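Local coordinates for uncharacterized conserved protein (Vibrio parahaemolyticus, PDB 3MUQ) that is of unknown function but, as a periplasmic-binding-protein relative with a signal peptide, probably binds a small ligand outside the cytoplasm, at residues G75-K80 against I211-A216; F118-R121 against T127-K130; G155-M160 against G166-D171. All blocks are in the same frame, centred on the assembly; numbering follows the deposited sequence.

Interaction 1 of 3, residues G75-K80 against I211-A216; sequences GVLPRK and INYQGA
Leu77 and Val76 meet the side chain of Tyr213, the leucine at its hydroxyl and the valine, more loosely, at the ring edge, in a small surface contact that joins a corner of the central mixed sheet to the first turn of helix 213-224 in a fold of the periplasmic-binding-protein type. It illustrates how a single long side chain can span elements that are far apart in sequence. The backbones stay well separated, with the CA atoms of Val76 and Tyr213 10.6 Å apart, and the two segments bury only 82 Å² between them. At Leu77 the chain takes up a left-handed conformation (phi 42°, psi 53°) and turns the corner between strands 75-76 and 78-90. The CB atoms of Val76 and Leu77 both point toward the helix.

Tyr213 closes the gap. Its CG lies anti to the backbone N (chi1 178°), which extends the ring toward the strands, where its side chain and that of Leu77 cross at about a right angle. Val76 approaches the ring at its edge, near the ring plane, with CG2 4.5 Å from CE1 of Tyr213. The same ring also rests on Leu202 and Pro205, so the strand neighbouring 75-76 contributes to its seat. Further along, Arg79 forms a salt bridge with Asp221 of the same helix.

Asn212 caps the start of that helix: its OD1 accepts from Gly215 N at 3.0 Å, with the donor well above the carbonyl plane. CD1 of Leu77 lies 3.6 Å from the phenolic OH of Tyr213.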
ATOM      1  N   GLY A  75     -18.043   9.907  -4.796  1.00 16.85           N
ATOM      2  CA  GLY A  75     -16.629   9.741  -5.085  1.00 16.83           C
ATOM      3  C   GLY A  75     -16.384   8.593  -6.045  1.00 22.67           C
ATOM      4  O   GLY A  75     -17.228   7.679  -6.171  1.00 18.51           O
ATOM      5  N   VAL A  76     -15.236   8.645  -6.723  1.00 16.22           N
ATOM      6  CA  VAL A  76     -14.830   7.607  -7.660  1.00 14.15           C
ATOM      7  C   VAL A  76     -13.354   7.268  -7.481  1.00 15.46           C
ATOM      8  O   VAL A  76     -12.634   7.982  -6.789  1.00 14.86           O
ATOM      9  CB  VAL A  76     -15.046   8.058  -9.125  1.00 20.52           C
ATOM     10  CG1 VAL A  76     -16.532   8.324  -9.409  1.00 21.92           C
ATOM     11  CG2 VAL A  76     -14.195   9.290  -9.431  1.00 15.91           C
ATOM     12  N   LEU A  77     -12.921   6.189  -8.140  1.00 14.47           N
ATOM     13  CA  LEU A  77     -11.570   5.633  -8.015  1.00 13.78           C
ATOM     14  C   LEU A  77     -11.031   5.592  -6.590  1.00  9.34           C
ATOM     15  O   LEU A  77      -9.922   6.062  -6.325  1.00 15.82           O
ATOM     16  CB  LEU A  77     -10.589   6.376  -8.925  1.00 17.90           C
ATOM     17  CG  LEU A  77     -10.911   6.265 -10.410  1.00 26.30           C
ATOM     18  CD1 LEU A  77      -9.864   6.989 -11.249  1.00 28.88           C
ATOM     19  CD2 LEU A  77     -11.003   4.775 -10.776  1.00 26.10           C
ATOM     20  N   PRO A  78     -11.798   5.001  -5.668  1.00 12.37           N
ATOM     21  CA  PRO A  78     -11.293   4.899  -4.303  1.00 14.84           C
ATOM     22  C   PRO A  78     -10.083   3.973  -4.263  1.00 19.56           C
ATOM     23  O   PRO A  78     -10.044   2.950  -4.953  1.00 16.64           O
ATOM     24  CB  PRO A  78     -12.462   4.278  -3.554  1.00 15.16           C
ATOM     25  CG  PRO A  78     -13.178   3.510  -4.596  1.00 17.76           C
ATOM     26  CD  PRO A  78     -13.140   4.415  -5.790  1.00 19.61           C
ATOM     27  N   ARG A  79      -9.097   4.349  -3.465  1.00 14.00           N
ATOM     28  CA  ARG A  79      -7.873   3.591  -3.386  1.00 18.90           C
ATOM     29  C   ARG A  79      -7.415   3.526  -1.963  1.00 19.52           C
ATOM     30  O   ARG A  79      -7.426   4.535  -1.242  1.00 19.56           O
ATOM     31  CB  ARG A  79      -6.791   4.227  -4.246  1.00 21.70           C
ATOM     32  CG  ARG A  79      -6.955   3.913  -5.722  1.00 22.13           C
ATOM     33  CD  ARG A  79      -6.484   5.069  -6.538  1.00 20.65           C
ATOM     34  NE  ARG A  79      -6.528   4.796  -7.968  1.00 22.64           N
ATOM     35  CZ  ARG A  79      -5.851   5.499  -8.862  1.00 23.29           C
ATOM     36  NH1 ARG A  79      -5.098   6.513  -8.451  1.00 14.47           N
ATOM     37  NH2 ARG A  79      -5.924   5.198 -10.156  1.00 23.19           N
ATOM     38  N   LYS A  80      -6.998   2.332  -1.561  1.00 15.11           N
ATOM     39  CA  LYS A  80      -6.453   2.142  -0.224  1.00 21.48           C
ATOM     40  C   LYS A  80      -5.008   2.628  -0.204  1.00 19.21           C
ATOM     41  O   LYS A  80      -4.199   2.197  -1.008  1.00 24.98           O
ATOM     42  CB  LYS A  80      -6.559   0.667   0.171  1.00 23.49           C
ATOM     43  CG  LYS A  80      -8.008   0.171   0.248  1.00 20.89           C
ATOM     44  CD  LYS A  80      -8.656   0.553   1.578  1.00 22.12           C
ATOM     45  CE  LYS A  80     -10.129   0.158   1.618  1.00 16.28           C
ATOM     46  NZ  LYS A  80     -10.711   0.372   2.983  1.00 23.74           N
ATOM     47  N   ILE A 211     -14.569  20.789 -10.815  1.00 33.02           N
ATOM     48  CA  ILE A 211     -13.446  20.505  -9.917  1.00 33.86           C
ATOM     49  C   ILE A 211     -12.169  20.098 -10.668  1.00 28.96           C
ATOM     50  O   ILE A 211     -12.194  19.776 -11.863  1.00 24.62           O
ATOM     51  CB  ILE A 211     -13.785  19.496  -8.756  1.00 31.04           C
ATOM     52  CG1 ILE A 211     -14.303  18.173  -9.299  1.00 28.28           C
ATOM     53  CG2 ILE A 211     -14.761  20.110  -7.744  1.00 27.03           C
ATOM     54  CD1 ILE A 211     -13.214  17.194  -9.641  1.00 31.94           C
ATOM     55  N   ASN A 212     -11.054  20.120  -9.946  1.00 21.86           N
ATOM     56  CA  ASN A 212      -9.765  19.845 -10.544  1.00 23.82           C
ATOM     57  C   ASN A 212      -9.470  18.345 -10.526  1.00 19.42           C
ATOM     58  O   ASN A 212      -8.682  17.856  -9.714  1.00 18.41           O
ATOM     59  CB  ASN A 212      -8.672  20.639  -9.832  1.00 17.99           C
ATOM     60  CG  ASN A 212      -7.321  20.502 -10.513  1.00 23.27           C
ATOM     61  OD1 ASN A 212      -7.214  19.900 -11.581  1.00 22.90           O
ATOM     62  ND2 ASN A 212      -6.281  21.070  -9.896  1.00 18.22           N
ATOM     63  N   TYR A 213     -10.115  17.630 -11.438  1.00 23.28           N
ATOM     64  CA  TYR A 213     -10.010  16.180 -11.501  1.00 21.31           C
ATOM     65  C   TYR A 213      -8.612  15.757 -11.943  1.00 25.69           C
ATOM     66  O   TYR A 213      -8.059  14.771 -11.447  1.00 21.16           O
ATOM     67  CB  TYR A 213     -11.062  15.614 -12.446  1.00 16.80           C
ATOM     68  CG  TYR A 213     -10.976  14.113 -12.609  1.00 20.57           C
ATOM     69  CD1 TYR A 213     -11.517  13.268 -11.659  1.00 24.02           C
ATOM     70  CD2 TYR A 213     -10.358  13.546 -13.712  1.00 27.63           C
ATOM     71  CE1 TYR A 213     -11.445  11.901 -11.795  1.00 25.32           C
ATOM     72  CE2 TYR A 213     -10.276  12.159 -13.858  1.00 27.59           C
ATOM     73  CZ  TYR A 213     -10.826  11.351 -12.897  1.00 27.98           C
ATOM     74  OH  TYR A 213     -10.767   9.980 -13.021  1.00 35.74           O
ATOM     75  N   GLN A 214      -8.039  16.522 -12.865  1.00 23.55           N
ATOM     76  CA  GLN A 214      -6.725  16.211 -13.393  1.00 26.17           C
ATOM     77  C   GLN A 214      -5.687  16.258 -12.286  1.00 20.39           C
ATOM     78  O   GLN A 214      -4.879  15.346 -12.148  1.00 22.44           O
ATOM     79  CB  GLN A 214      -6.343  17.186 -14.502  1.00 28.40           C
ATOM     80  CG  GLN A 214      -4.939  16.963 -15.033  1.00 44.61           C
ATOM     81  CD  GLN A 214      -4.639  17.788 -16.278  1.00 58.69           C
ATOM     82  OE1 GLN A 214      -5.008  18.962 -16.365  1.00 55.11           O
ATOM     83  NE2 GLN A 214      -3.964  17.172 -17.250  1.00 64.33           N
ATOM     84  N   GLY A 215      -5.706  17.331 -11.505  1.00 17.71           N
ATOM     85  CA  GLY A 215      -4.783  17.463 -10.398  1.00 19.49           C
ATOM     86  C   GLY A 215      -5.044  16.442  -9.302  1.00 16.18           C
ATOM     87  O   GLY A 215      -4.104  15.888  -8.722  1.00 17.16           O
ATOM     88  N   ALA A 216      -6.317  16.198  -9.003  1.00 17.18           N
ATOM     89  CA  ALA A 216      -6.684  15.227  -7.967  1.00 13.81           C
ATOM     90  C   ALA A 216      -6.271  13.810  -8.369  1.00 11.99           C
ATOM     91  O   ALA A 216      -5.720  13.045  -7.567  1.00 11.26           O
ATOM     92  CB  ALA A 216      -8.203  15.290  -7.669  1.00 14.13           C
TER

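Interaction 2 of 3, residues F118-R121 against T127-K130; sequences FISR and THKK
Arg121 and His128 bring the two backbones closest, with CA atoms 5.8 Å apart where the chain leaves strand 118-120 and comes back as helix 126-138. Ser120, Arg121 and Thr127 direct their CB atoms into the gap. Two neighbouring pairings result. In the first, the chain of Arg121 bends at chi3 (52°) and crosses Thr127 at about a right angle: CD packs 3.8 Å from the methyl CG2 of Thr127, while NH1 comes to 3.5 Å from Thr127 OG1, obliquely to the guanidinium plane. The stronger polar partners of that group lie elsewhere, in a salt bridge from NH2 to Asp123 and a hydrogen bond from NH1 to Leu237 O.

In the second pairing, Ser120 OG sits 3.6 Å from His128 ND1 and meets the ring obliquely. Both side chains converge on Glu131 OE1, through a hydrogen bond with Ser120 OG and a weak one with His128 ND1, so one carboxylate oxygen ties strand end to helix.

This is the opening half of a beta-alpha-beta unit, completed by parallel strand 147-149. The run Ser120, Arg121, Asp123, Ser125, Thr127 is reminiscent of the anion-site loop in oxyanion-binding relatives; a similar role is possible, though no bound ligand confirms it.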
ATOM      1  N   PHE A 118       5.754   2.253  30.915  1.00 14.52           N
ATOM      2  CA  PHE A 118       5.287   2.479  29.543  1.00 16.37           C
ATOM      3  C   PHE A 118       6.325   3.247  28.745  1.00 13.95           C
ATOM      4  O   PHE A 118       6.763   4.324  29.145  1.00 19.43           O
ATOM      5  CB  PHE A 118       3.960   3.246  29.525  1.00 16.12           C
ATOM      6  CG  PHE A 118       3.355   3.347  28.162  1.00 21.36           C
ATOM      7  CD1 PHE A 118       2.399   2.426  27.743  1.00 17.25           C
ATOM      8  CD2 PHE A 118       3.764   4.344  27.281  1.00 19.64           C
ATOM      9  CE1 PHE A 118       1.862   2.508  26.481  1.00 25.54           C
ATOM     10  CE2 PHE A 118       3.230   4.427  26.017  1.00 18.92           C
ATOM     11  CZ  PHE A 118       2.276   3.512  25.615  1.00 22.51           C
ATOM     12  N   ILE A 119       6.736   2.684  27.620  1.00 19.26           N
ATOM     13  CA  ILE A 119       7.771   3.316  26.816  1.00 16.59           C
ATOM     14  C   ILE A 119       7.129   4.031  25.633  1.00 17.87           C
ATOM     15  O   ILE A 119       6.450   3.405  24.816  1.00 15.60           O
ATOM     16  CB  ILE A 119       8.784   2.283  26.278  1.00 14.75           C
ATOM     17  CG1 ILE A 119       9.220   1.309  27.394  1.00 14.89           C
ATOM     18  CG2 ILE A 119       9.977   3.004  25.616  1.00 14.70           C
ATOM     19  CD1 ILE A 119       9.725   1.990  28.661  1.00 11.29           C
ATOM     20  N   SER A 120       7.347   5.339  25.539  1.00 16.75           N
ATOM     21  CA  SER A 120       6.881   6.095  24.384  1.00 16.03           C
ATOM     22  C   SER A 120       8.066   6.405  23.467  1.00 21.08           C
ATOM     23  O   SER A 120       9.181   6.639  23.935  1.00 21.45           O
ATOM     24  CB  SER A 120       6.207   7.392  24.825  1.00 20.28           C
ATOM     25  OG  SER A 120       6.065   8.262  23.715  1.00 23.92           O
ATOM     26  N   ARG A 121       7.826   6.396  22.161  1.00 21.11           N
ATOM     27  CA  ARG A 121       8.837   6.805  21.198  1.00 10.78           C
ATOM     28  C   ARG A 121       9.264   8.261  21.439  1.00 18.15           C
ATOM     29  O   ARG A 121      10.440   8.590  21.298  1.00 21.38           O
ATOM     30  CB  ARG A 121       8.306   6.615  19.778  1.00 15.34           C
ATOM     31  CG  ARG A 121       8.113   5.149  19.423  1.00 15.08           C
ATOM     32  CD  ARG A 121       7.678   4.972  17.985  1.00 24.04           C
ATOM     33  NE  ARG A 121       8.555   5.663  17.041  1.00 20.27           N
ATOM     34  CZ  ARG A 121       8.482   5.495  15.721  1.00 28.23           C
ATOM     35  NH1 ARG A 121       7.599   4.638  15.211  1.00 24.50           N
ATOM     36  NH2 ARG A 121       9.296   6.160  14.913  1.00 23.05           N
ATOM     37  N   THR A 127       3.496   7.204  14.742  1.00 22.21           N
ATOM     38  CA  THR A 127       3.195   6.330  15.873  1.00 24.20           C
ATOM     39  C   THR A 127       3.125   7.115  17.183  1.00 17.05           C
ATOM     40  O   THR A 127       2.222   6.932  17.988  1.00 20.27           O
ATOM     41  CB  THR A 127       4.233   5.204  15.994  1.00 21.90           C
ATOM     42  OG1 THR A 127       4.158   4.371  14.829  1.00 23.10           O
ATOM     43  CG2 THR A 127       3.982   4.362  17.254  1.00 16.82           C
ATOM     44  N   HIS A 128       4.091   7.996  17.394  1.00 19.05           N
ATOM     45  CA  HIS A 128       4.088   8.830  18.585  1.00 19.43           C
ATOM     46  C   HIS A 128       2.832   9.715  18.663  1.00 22.00           C
ATOM     47  O   HIS A 128       2.214   9.821  19.719  1.00 19.25           O
ATOM     48  CB  HIS A 128       5.342   9.689  18.629  1.00 20.79           C
ATOM     49  CG  HIS A 128       5.409  10.588  19.819  1.00 22.70           C
ATOM     50  ND1 HIS A 128       4.835  10.262  21.031  1.00 27.07           N
ATOM     51  CD2 HIS A 128       5.990  11.799  19.992  1.00 23.74           C
ATOM     52  CE1 HIS A 128       5.055  11.233  21.896  1.00 21.71           C
ATOM     53  NE2 HIS A 128       5.757  12.177  21.291  1.00 27.15           N
ATOM     54  N   LYS A 129       2.457  10.354  17.552  1.00 25.19           N
ATOM     55  CA  LYS A 129       1.240  11.169  17.521  1.00 24.22           C
ATOM     56  C   LYS A 129       0.011  10.341  17.871  1.00 21.53           C
ATOM     57  O   LYS A 129      -0.874  10.783  18.607  1.00 27.65           O
ATOM     58  CB  LYS A 129       1.012  11.774  16.133  1.00 29.82           C
ATOM     59  CG  LYS A 129       2.144  12.607  15.606  1.00 32.29           C
ATOM     60  CD  LYS A 129       2.266  13.911  16.327  1.00 31.73           C
ATOM     61  CE  LYS A 129       3.065  14.889  15.481  1.00 29.66           C
ATOM     62  NZ  LYS A 129       3.226  16.166  16.215  1.00 39.09           N
ATOM     63  N   LYS A 130      -0.061   9.143  17.316  1.00 22.74           N
ATOM     64  CA  LYS A 130      -1.190   8.286  17.613  1.00 22.54           C
ATOM     65  C   LYS A 130      -1.248   7.901  19.100  1.00 29.76           C
ATOM     66  O   LYS A 130      -2.326   7.830  19.691  1.00 26.38           O
ATOM     67  CB  LYS A 130      -1.173   7.034  16.746  1.00 18.99           C
ATOM     68  CG  LYS A 130      -2.300   6.090  17.119  1.00 26.28           C
ATOM     69  CD  LYS A 130      -2.674   5.169  15.989  1.00 34.73           C
ATOM     70  CE  LYS A 130      -4.060   4.573  16.211  1.00 36.92           C
ATOM     71  NZ  LYS A 130      -5.156   5.457  15.726  1.00 39.28           N
TER

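Interaction 3 of 3, residues G155-M160 against G166-D171; sequences GPTLNM and GYTMSD
Leu158 sets its forked end against Thr168 and Ser170, and the rest of the contact follows from how these side chains are turned. The CB of Leu158 does not aim directly at strand 168-171; with CG anti to the carbonyl carbon (chi1 -72°), however, the two methyls swing toward it. CD2 comes 3.7 Å from Thr168 CG2, the two side chains crossing at about a right angle, and also lies 4.0 Å from Ser170 CB. CD1 reaches along the strand to Ser170, ending 3.8 Å from its OG. That hydroxyl is nonetheless used within its own strand, donating to Asp171 O at 2.8 Å.

One residue earlier in the helix, Thr157 offers its methyl rather than its hydroxyl: CG2 is 3.5 Å from Thr168 OG1. Each threonine thus has its polar atom engaged elsewhere, Thr157 OG1 with Gly153 O in its own helix and Thr168 OG1 with Ile119 O. The closest approaches are thus methyl against methyl at Leu158 and Thr168 and methyl against hydroxyl oxygen elsewhere, with those oxygens bonded to other partners.

The axes of 155-160 and 168-171 approach to 9.3 Å, with 143° between their N-to-C directions. Strand 168-171 pairs antiparallel with strand 78-90, whose Val89 touches both Leu158 and Thr168, while Met169 (a selenomethionine) on the strand's other face packs against helix 126-138.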
ATOM      1  N   GLY A 155      11.847   0.225  16.811  1.00 16.33           N
ATOM      2  CA  GLY A 155      12.688  -0.886  17.237  1.00 16.21           C
ATOM      3  C   GLY A 155      13.356  -0.657  18.592  1.00 16.36           C
ATOM      4  O   GLY A 155      13.217  -1.464  19.502  1.00 18.07           O
ATOM      5  N   PRO A 156      14.106   0.446  18.727  1.00 18.41           N
ATOM      6  CA  PRO A 156      14.752   0.770  20.009  1.00 12.64           C
ATOM      7  C   PRO A 156      13.725   0.918  21.137  1.00 17.33           C
ATOM      8  O   PRO A 156      14.006   0.532  22.266  1.00 18.14           O
ATOM      9  CB  PRO A 156      15.441   2.112  19.724  1.00  9.84           C
ATOM     10  CG  PRO A 156      15.758   2.018  18.209  1.00 17.53           C
ATOM     11  CD  PRO A 156      14.523   1.355  17.641  1.00 18.02           C
ATOM     12  N   THR A 157      12.560   1.474  20.827  1.00 14.89           N
ATOM     13  CA  THR A 157      11.461   1.557  21.789  1.00 11.43           C
ATOM     14  C   THR A 157      11.053   0.158  22.259  1.00 14.62           C
ATOM     15  O   THR A 157      10.947  -0.078  23.457  1.00 19.62           O
ATOM     16  CB  THR A 157      10.261   2.342  21.208  1.00 16.21           C
ATOM     17  OG1 THR A 157      10.672   3.690  20.973  1.00 15.76           O
ATOM     18  CG2 THR A 157       9.075   2.350  22.179  1.00  9.28           C
ATOM     19  N   LEU A 158      10.861  -0.776  21.325  1.00 14.58           N
ATOM     20  CA  LEU A 158      10.618  -2.174  21.712  1.00 12.32           C
ATOM     21  C   LEU A 158      11.741  -2.761  22.596  1.00 15.23           C
ATOM     22  O   LEU A 158      11.467  -3.406  23.622  1.00 13.45           O
ATOM     23  CB  LEU A 158      10.380  -3.059  20.475  1.00 11.65           C
ATOM     24  CG  LEU A 158       9.026  -2.830  19.775  1.00 15.22           C
ATOM     25  CD1 LEU A 158       8.979  -3.520  18.401  1.00 16.71           C
ATOM     26  CD2 LEU A 158       7.847  -3.272  20.648  1.00 15.33           C
ATOM     27  N   ASN A 159      13.000  -2.561  22.192  1.00 12.43           N
ATOM     28  CA  ASN A 159      14.142  -3.054  22.962  1.00 13.70           C
ATOM     29  C   ASN A 159      14.102  -2.497  24.373  1.00 18.49           C
ATOM     30  O   ASN A 159      14.378  -3.201  25.344  1.00 19.05           O
ATOM     31  CB  ASN A 159      15.482  -2.675  22.294  1.00 15.95           C
ATOM     32  CG  ASN A 159      15.678  -3.361  20.946  1.00 19.99           C
ATOM     33  OD1 ASN A 159      15.174  -4.460  20.724  1.00 20.15           O
ATOM     34  ND2 ASN A 159      16.415  -2.708  20.038  1.00 20.97           N
HETATM   35  N   MSE A 160      13.739  -1.225  24.485  1.00 14.52           N
HETATM   36  CA  MSE A 160      13.634  -0.595  25.796  1.00 19.30           C
HETATM   37  C   MSE A 160      12.506  -1.240  26.613  1.00 17.05           C
HETATM   38  O   MSE A 160      12.675  -1.544  27.793  1.00 18.75           O
HETATM   39  CB  MSE A 160      13.419   0.922  25.653  1.00 18.73           C
HETATM   40  CG  MSE A 160      13.584   1.700  26.959  1.00 26.65           C
HETATM   41 SE   MSE A 160      15.419   1.550  27.696  0.63 36.98          SE
HETATM   42  CE  MSE A 160      16.342   2.191  26.139  1.00 15.52           C
ATOM     43  N   GLY A 166       8.279  -3.359  30.252  1.00 21.41           N
ATOM     44  CA  GLY A 166       7.161  -2.435  30.236  1.00 21.44           C
ATOM     45  C   GLY A 166       6.249  -2.611  29.037  1.00 21.15           C
ATOM     46  O   GLY A 166       6.488  -3.455  28.168  1.00 16.27           O
ATOM     47  N   TYR A 167       5.198  -1.800  29.003  1.00 18.96           N
ATOM     48  CA  TYR A 167       4.242  -1.807  27.914  1.00 14.30           C
ATOM     49  C   TYR A 167       4.637  -0.777  26.863  1.00 16.25           C
ATOM     50  O   TYR A 167       5.279   0.217  27.172  1.00 20.31           O
ATOM     51  CB  TYR A 167       2.856  -1.446  28.444  1.00 14.43           C
ATOM     52  CG  TYR A 167       2.284  -2.466  29.408  1.00 18.73           C
ATOM     53  CD1 TYR A 167       1.452  -3.492  28.960  1.00 18.90           C
ATOM     54  CD2 TYR A 167       2.570  -2.396  30.768  1.00 17.14           C
ATOM     55  CE1 TYR A 167       0.925  -4.433  29.856  1.00 14.77           C
ATOM     56  CE2 TYR A 167       2.046  -3.322  31.672  1.00 20.14           C
ATOM     57  CZ  TYR A 167       1.222  -4.332  31.210  1.00 20.79           C
ATOM     58  OH  TYR A 167       0.706  -5.239  32.106  1.00 20.43           O
ATOM     59  N   THR A 168       4.239  -1.020  25.623  1.00 14.61           N
ATOM     60  CA  THR A 168       4.317   0.003  24.584  1.00 17.63           C
ATOM     61  C   THR A 168       3.268  -0.281  23.493  1.00 18.07           C
ATOM     62  O   THR A 168       2.699  -1.383  23.423  1.00 16.53           O
ATOM     63  CB  THR A 168       5.751   0.099  23.976  1.00 19.13           C
ATOM     64  OG1 THR A 168       5.903   1.347  23.288  1.00 19.24           O
ATOM     65  CG2 THR A 168       6.031  -1.044  23.008  1.00 19.74           C
HETATM   66  N   MSE A 169       2.992   0.725  22.669  1.00 14.74           N
HETATM   67  CA  MSE A 169       2.184   0.527  21.467  1.00 18.75           C
HETATM   68  C   MSE A 169       3.083   0.455  20.243  1.00 17.97           C
HETATM   69  O   MSE A 169       3.884   1.363  19.998  1.00 20.47           O
HETATM   70  CB  MSE A 169       1.195   1.674  21.282  1.00 24.53           C
HETATM   71  CG  MSE A 169       0.244   1.456  20.110  1.00 30.40           C
HETATM   72 SE   MSE A 169      -0.964   2.960  19.911  0.78 27.73          SE
HETATM   73  CE  MSE A 169       0.214   4.192  18.975  1.00 16.64           C
ATOM     74  N   SER A 170       2.950  -0.614  19.472  1.00 16.76           N
ATOM     75  CA  SER A 170       3.798  -0.809  18.295  1.00 14.09           C
ATOM     76  C   SER A 170       2.973  -1.047  17.052  1.00 19.30           C
ATOM     77  O   SER A 170       1.869  -1.582  17.140  1.00 16.14           O
ATOM     78  CB  SER A 170       4.675  -2.037  18.501  1.00 16.90           C
ATOM     79  OG  SER A 170       5.537  -2.245  17.399  1.00 15.64           O
ATOM     80  N   ASP A 171       3.499  -0.686  15.882  1.00 12.15           N
ATOM     81  CA  ASP A 171       2.873  -1.165  14.661  1.00 14.98           C
ATOM     82  C   ASP A 171       3.148  -2.660  14.635  1.00 17.85           C
ATOM     83  O   ASP A 171       4.187  -3.104  15.127  1.00 20.90           O
ATOM     84  CB  ASP A 171       3.481  -0.509  13.434  1.00 13.64           C
ATOM     85  CG  ASP A 171       4.928  -0.891  13.250  1.00 25.34           C
ATOM     86  OD1 ASP A 171       5.806  -0.222  13.850  1.00 22.08           O
ATOM     87  OD2 ASP A 171       5.184  -1.867  12.513  1.00 20.55           O
TER

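Interactions 2 and 3 are neighbours, their centres about 9 Å apart, whereas the centre of interaction 1 lies about 33 Å and 37 Å from theirs, on the opposite side of the chain's centre. Along the chain, interaction 2 closes before interaction 3 opens, and both are nested within the excursion closed by 75-80 and 211-216. The near pair is stitched by Ile119 N and Tyr167 O at 2.9 Å, a probable hydrogen bond, and by Arg121 CG packing on Thr157 OG1. Strand 78-90, which starts in interaction 1, pairs with strand 168-171 of interaction 3, so one long strand runs between the two ends, consistent with the two-lobed architecture of periplasmic binding proteins.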